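Local coordinates for Two-component system sensor histidine kinase (Bacteroides thetaiotaomicron, PDB 3VA6), which probably acts as a hybrid two-component sensor kinase that uses ATP to phosphorylate a protein histidine, and is represented here by its extracellular, propeller-rich domain, at residues A[208-213]-A[231-236]; A[329-334]-A[605-610]. One frame throughout, in Å; residues are numbered along the deposited sequence.

In the fold
The extracellular domain strings together two seven-bladed beta-propellers and a C-terminal beta-sandwich, and each contact lies at a boundary between two blades. Contact 1 (208-213 with 231-236) is in the first propeller, where a blade meets the next in sequence. Contact 2 (329-334 with 605-610) joins the first and last parts of the second, with 270 residues between its segments; strand 310-313 completes the blade of strands 601-605, 610-615 and 618-623. Their centres are about 53 Å apart, nearest atoms about 38 Å, on opposite sides of the chain's centre. Contact 1 combines isoleucine packing, a backbone bond and a serine-glutamate hydrogen bond; contact 2 rests on charge. The predicted kinase activity would reside elsewhere in the full-length protein.

Contact 1: A[208-213]-A[231-236]; sequences GTEGYL and NNSIKS
Ile234 fills the close-packed part of this contact. Its CB and CG2 lie over the CA of Gly208, while the other branch, with CG1 beside the backbone N (chi1 -57°) and an extended chi2, carries CD1 to 3.4 Å from Leu213 CB, crossing that side chain at about a right angle. The backbone beneath is firmly joined: Ile234 N donates to Thr209 O at 3.0 Å in a nearly straight bond (172°).

One residue along, Glu210 and Ser233 form an antiparallel non-hydrogen-bonded pair, and the bend of the glutamate chain at chi2 brings its carboxylate back over the serine. Ser233 OG donates to the syn side of Glu210 OE2 at 2.6 Å and accepts from Lys235 NZ; Asn194 also donates to the same carboxylate oxygen.

Toward solvent the grip slackens. Gly211, at the partly exposed turn, gives the likewise partly exposed Asn232 only a weak backbone bond (Gly211 N to Asn232 O 2.9 Å, 130°).

A hairpin turn of one four-stranded blade thus meets the innermost strand, 232-239, of the next, a blade-to-blade junction characteristic of a beta-propeller.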
loop_
_atom_site.group_PDB
_atom_site.type_symbol
_atom_site.label_atom_id
_atom_site.label_comp_id
_atom_site.label_asym_id
_atom_site.label_seq_id
_atom_site.Cartn_x
_atom_site.Cartn_y
_atom_site.Cartn_z
ATOM N N GLY A 208 -17.370 -13.899 19.638
ATOM C CA GLY A 208 -17.138 -15.349 19.589
ATOM C C GLY A 208 -17.333 -15.999 20.942
ATOM O O GLY A 208 -16.685 -15.606 21.925
ATOM N N THR A 209 -18.199 -17.009 20.981
ATOM C CA THR A 209 -18.529 -17.722 22.215
ATOM C C THR A 209 -18.435 -19.257 22.051
ATOM O O THR A 209 -17.835 -19.759 21.090
ATOM C CB THR A 209 -19.958 -17.363 22.642
ATOM O OG1 THR A 209 -20.894 -18.007 21.751
ATOM C CG2 THR A 209 -20.133 -15.835 22.593
ATOM N N GLU A 210 -18.981 -20.001 23.006
ATOM C CA GLU A 210 -19.076 -21.445 22.846
ATOM C C GLU A 210 -20.281 -21.694 21.949
ATOM O O GLU A 210 -21.407 -21.325 22.288
ATOM C CB GLU A 210 -19.193 -22.136 24.217
ATOM C CG GLU A 210 -17.990 -21.923 25.120
ATOM C CD GLU A 210 -16.639 -22.346 24.492
ATOM O OE1 GLU A 210 -16.262 -23.545 24.644
ATOM O OE2 GLU A 210 -15.938 -21.476 23.881
ATOM N N GLY A 211 -20.037 -22.228 20.761
ATOM C CA GLY A 211 -21.113 -22.580 19.846
ATOM C C GLY A 211 -21.666 -21.513 18.927
ATOM O O GLY A 211 -22.251 -21.830 17.919
ATOM N N TYR A 212 -21.524 -20.246 19.253
ATOM C CA TYR A 212 -22.286 -19.247 18.530
ATOM C C TYR A 212 -21.355 -18.134 18.166
ATOM O O TYR A 212 -20.435 -17.841 18.940
ATOM C CB TYR A 212 -23.463 -18.755 19.377
ATOM C CG TYR A 212 -24.331 -19.921 19.864
ATOM C CD1 TYR A 212 -24.075 -20.545 21.078
ATOM C CD2 TYR A 212 -25.367 -20.427 19.081
ATOM C CE1 TYR A 212 -24.829 -21.622 21.503
ATOM C CE2 TYR A 212 -26.130 -21.508 19.502
ATOM C CZ TYR A 212 -25.858 -22.116 20.717
ATOM O OH TYR A 212 -26.610 -23.220 21.141
ATOM N N LEU A 213 -21.542 -17.602 16.947
ATOM C CA LEU A 213 -20.870 -16.403 16.470
ATOM C C LEU A 213 -21.908 -15.312 16.284
ATOM O O LEU A 213 -22.764 -15.403 15.413
ATOM C CB LEU A 213 -20.176 -16.674 15.127
ATOM C CG LEU A 213 -19.524 -15.488 14.397
ATOM C CD1 LEU A 213 -18.357 -14.922 15.155
ATOM C CD2 LEU A 213 -19.110 -15.962 13.022
ATOM N N ASN A 231 -20.949 -27.727 19.132
ATOM C CA ASN A 231 -19.756 -28.218 19.845
ATOM C C ASN A 231 -18.404 -27.741 19.377
ATOM O O ASN A 231 -17.409 -28.420 19.612
ATOM C CB ASN A 231 -19.779 -29.724 19.866
ATOM C CG ASN A 231 -21.046 -30.212 20.458
ATOM O OD1 ASN A 231 -21.555 -29.610 21.425
ATOM N ND2 ASN A 231 -21.623 -31.258 19.855
ATOM N N ASN A 232 -18.352 -26.577 18.735
ATOM C CA ASN A 232 -17.069 -25.867 18.622
ATOM C C ASN A 232 -17.055 -24.689 19.550
ATOM O O ASN A 232 -18.074 -24.259 20.065
ATOM C CB ASN A 232 -16.759 -25.386 17.196
ATOM C CG ASN A 232 -16.696 -26.531 16.170
ATOM O OD1 ASN A 232 -17.130 -26.370 14.985
ATOM N ND2 ASN A 232 -16.178 -27.716 16.610
ATOM N N SER A 233 -15.871 -24.156 19.740
ATOM C CA SER A 233 -15.653 -22.950 20.508
ATOM C C SER A 233 -15.032 -21.959 19.554
ATOM O O SER A 233 -14.177 -22.348 18.792
ATOM C CB SER A 233 -14.681 -23.273 21.635
ATOM O OG SER A 233 -14.091 -22.114 22.167
ATOM N N ILE A 234 -15.456 -20.699 19.575
ATOM C CA ILE A 234 -14.791 -19.701 18.763
ATOM C C ILE A 234 -13.773 -18.958 19.592
ATOM O O ILE A 234 -14.119 -18.230 20.499
ATOM C CB ILE A 234 -15.772 -18.693 18.173
ATOM C CG1 ILE A 234 -16.830 -19.417 17.341
ATOM C CG2 ILE A 234 -15.029 -17.717 17.312
ATOM C CD1 ILE A 234 -17.655 -18.535 16.428
ATOM N N LYS A 235 -12.510 -19.114 19.247
ATOM C CA LYS A 235 -11.418 -18.565 20.043
ATOM C C LYS A 235 -10.787 -17.298 19.497
ATOM O O LYS A 235 -10.118 -16.599 20.239
ATOM C CB LYS A 235 -10.337 -19.626 20.189
ATOM C CG LYS A 235 -10.888 -20.940 20.739
ATOM C CD LYS A 235 -9.795 -21.917 21.099
ATOM C CE LYS A 235 -10.279 -22.762 22.262
ATOM N NZ LYS A 235 -11.683 -23.194 21.984
ATOM N N SER A 236 -10.963 -17.016 18.209
ATOM C CA SER A 236 -10.339 -15.844 17.621
ATOM C C SER A 236 -11.061 -15.330 16.369
ATOM O O SER A 236 -11.749 -16.098 15.683
ATOM C CB SER A 236 -8.877 -16.151 17.310
ATOM O OG SER A 236 -8.743 -17.413 16.674
#

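Contact 2: A[329-334]-A[605-610]; sequences LFRDSK and DPKEDC
Arg331 reaches from the end of strand 326-331 into the hairpin loop 605-610, where two acids and a lysine surround its guanidinium group. With CG anti to the backbone N (chi1 -152°) and the chain extended from CG to NE, the arginine carries the guanidinium across to that loop.

Neither acid lies flat against it. The Asp605 carboxylate is turned 66° from the guanidinium plane, and its OD2 stands 3.5 Å from Arg331 NH1, well out of that plane, so this salt bridge rests on charge without an N-H aimed at the oxygen. Glu608 crosses the arginine at about a right angle, its carboxylate inclined by 40°, and makes a long salt bridge from OE2 to Arg331 NH2 at 3.6 Å.

Lys607, bent at chi2, chi3 and chi4, curls round NH1: its CB lies at the guanidinium edge, in plane, 3.9 Å from Arg331 NH1, while CE approaches the same nitrogen obliquely at 3.3 Å. Lys607 NZ ends 3.4 Å from Arg331 NH1, both donors of like charge, a closeness the two acids probably make tolerable. A direct bond to the arginine comes from within its own blade, where Arg331 NE donates to Gly335 O. A leucine at Arg331 would probably leave Asp605 and Glu608 without their shared cationic partner and weaken the link between the two blades.

Asp605 is steadied by a weak bond from Lys607 N to OD1, and the loop closes with a G1 beta bulge in which Asp609 and Cys610 both face Asp605. The hairpin joins strands 601-605 and 610-615 of the ring-closing blade, which also takes in strand 310-313. Strand 326-331 begins the adjoining blade: Leu329 packs on Ser601 and Leu603, whereas Phe330 touches Ile378 and Glu380 on strand 375-380 of the following blade.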
loop_
_atom_site.group_PDB
_atom_site.type_symbol
_atom_site.label_atom_id
_atom_site.label_comp_id
_atom_site.label_asym_id
_atom_site.label_seq_id
_atom_site.Cartn_x
_atom_site.Cartn_y
_atom_site.Cartn_z
ATOM N N LEU A 329 -1.218 11.907 -16.258
ATOM C CA LEU A 329 0.019 11.434 -15.625
ATOM C C LEU A 329 1.180 11.591 -16.603
ATOM O O LEU A 329 1.035 11.313 -17.790
ATOM C CB LEU A 329 -0.124 9.968 -15.210
ATOM C CG LEU A 329 -1.368 9.607 -14.411
ATOM C CD1 LEU A 329 -1.292 8.134 -14.034
ATOM C CD2 LEU A 329 -1.519 10.456 -13.161
ATOM N N PHE A 330 2.329 12.030 -16.126
ATOM C CA PHE A 330 3.430 12.342 -17.041
ATOM C C PHE A 330 4.757 12.244 -16.323
ATOM O O PHE A 330 4.847 12.584 -15.145
ATOM C CB PHE A 330 3.255 13.749 -17.636
ATOM C CG PHE A 330 4.241 14.070 -18.719
ATOM C CD1 PHE A 330 4.045 13.613 -20.005
ATOM C CD2 PHE A 330 5.377 14.811 -18.454
ATOM C CE1 PHE A 330 4.955 13.896 -21.019
ATOM C CE2 PHE A 330 6.286 15.105 -19.462
ATOM C CZ PHE A 330 6.077 14.645 -20.746
ATOM N N ARG A 331 5.792 11.795 -17.028
ATOM C CA ARG A 331 7.155 11.911 -16.504
ATOM C C ARG A 331 8.016 12.742 -17.443
ATOM O O ARG A 331 8.136 12.433 -18.616
ATOM C CB ARG A 331 7.772 10.538 -16.265
ATOM C CG ARG A 331 8.808 10.547 -15.161
ATOM C CD ARG A 331 9.643 9.290 -15.184
ATOM N NE ARG A 331 10.657 9.324 -14.136
ATOM C CZ ARG A 331 11.728 8.532 -14.081
ATOM N NH1 ARG A 331 11.970 7.625 -15.024
ATOM N NH2 ARG A 331 12.579 8.661 -13.074
ATOM N N ASP A 332 8.616 13.806 -16.936
ATOM C CA ASP A 332 9.350 14.715 -17.823
ATOM C C ASP A 332 10.764 14.205 -18.029
ATOM O O ASP A 332 11.186 13.287 -17.353
ATOM C CB ASP A 332 9.296 16.172 -17.320
ATOM C CG ASP A 332 10.082 16.402 -16.044
ATOM O OD1 ASP A 332 11.001 15.625 -15.706
ATOM O OD2 ASP A 332 9.784 17.405 -15.383
ATOM N N SER A 333 11.480 14.795 -18.979
ATOM C CA SER A 333 12.833 14.353 -19.293
ATOM C C SER A 333 13.779 14.544 -18.108
ATOM O O SER A 333 14.716 13.765 -17.941
ATOM C CB SER A 333 13.378 15.077 -20.522
ATOM O OG SER A 333 13.531 16.452 -20.253
ATOM N N LYS A 334 13.520 15.549 -17.276
ATOM C CA LYS A 334 14.339 15.775 -16.080
ATOM C C LYS A 334 14.104 14.722 -14.965
ATOM O O LYS A 334 14.861 14.671 -13.990
ATOM C CB LYS A 334 14.108 17.184 -15.521
ATOM C CG LYS A 334 14.505 18.305 -16.467
ATOM C CD LYS A 334 13.953 19.646 -16.009
ATOM C CE LYS A 334 14.364 20.795 -16.931
ATOM N NZ LYS A 334 13.696 20.850 -18.261
ATOM N N ASP A 605 6.000 4.165 -18.219
ATOM C CA ASP A 605 7.358 4.636 -17.947
ATOM C C ASP A 605 8.369 3.615 -18.500
ATOM O O ASP A 605 8.648 2.579 -17.866
ATOM C CB ASP A 605 7.547 4.826 -16.441
ATOM C CG ASP A 605 8.901 5.442 -16.076
ATOM O OD1 ASP A 605 9.694 5.795 -16.986
ATOM O OD2 ASP A 605 9.149 5.579 -14.856
ATOM N N PRO A 606 8.933 3.901 -19.690
ATOM C CA PRO A 606 9.773 2.879 -20.325
ATOM C C PRO A 606 11.112 2.691 -19.622
ATOM O O PRO A 606 11.750 1.671 -19.808
ATOM C CB PRO A 606 9.967 3.411 -21.759
ATOM C CG PRO A 606 9.060 4.595 -21.903
ATOM C CD PRO A 606 8.838 5.118 -20.515
ATOM N N LYS A 607 11.520 3.670 -18.818
ATOM C CA LYS A 607 12.823 3.632 -18.139
ATOM C C LYS A 607 12.759 2.626 -16.984
ATOM O O LYS A 607 13.569 1.707 -16.925
ATOM C CB LYS A 607 13.257 5.042 -17.664
ATOM C CG LYS A 607 12.899 6.170 -18.647
ATOM C CD LYS A 607 13.872 7.371 -18.652
ATOM C CE LYS A 607 13.385 8.587 -17.846
ATOM N NZ LYS A 607 11.951 9.019 -18.077
ATOM N N GLU A 608 11.761 2.761 -16.105
ATOM C CA GLU A 608 11.550 1.804 -15.002
ATOM C C GLU A 608 10.606 0.667 -15.399
ATOM O O GLU A 608 10.120 -0.043 -14.523
ATOM C CB GLU A 608 10.956 2.465 -13.744
ATOM C CG GLU A 608 11.392 3.895 -13.424
ATOM C CD GLU A 608 12.774 4.003 -12.823
ATOM O OE1 GLU A 608 13.450 2.954 -12.670
ATOM O OE2 GLU A 608 13.173 5.153 -12.499
ATOM N N ASP A 609 10.350 0.490 -16.697
ATOM C CA ASP A 609 9.540 -0.627 -17.215
ATOM C C ASP A 609 8.278 -0.930 -16.381
ATOM O O ASP A 609 8.071 -2.053 -15.904
ATOM C CB ASP A 609 10.403 -1.894 -17.350
ATOM C CG ASP A 609 9.682 -3.022 -18.080
ATOM O OD1 ASP A 609 9.065 -2.751 -19.142
ATOM O OD2 ASP A 609 9.726 -4.177 -17.585
ATOM N N CYS A 610 7.438 0.083 -16.214
ATOM C CA CYS A 610 6.225 -0.068 -15.423
ATOM C C CYS A 610 5.158 0.921 -15.890
ATOM O O CYS A 610 5.440 1.821 -16.656
ATOM C CB CYS A 610 6.544 0.131 -13.936
ATOM S SG CYS A 610 7.097 1.804 -13.515
#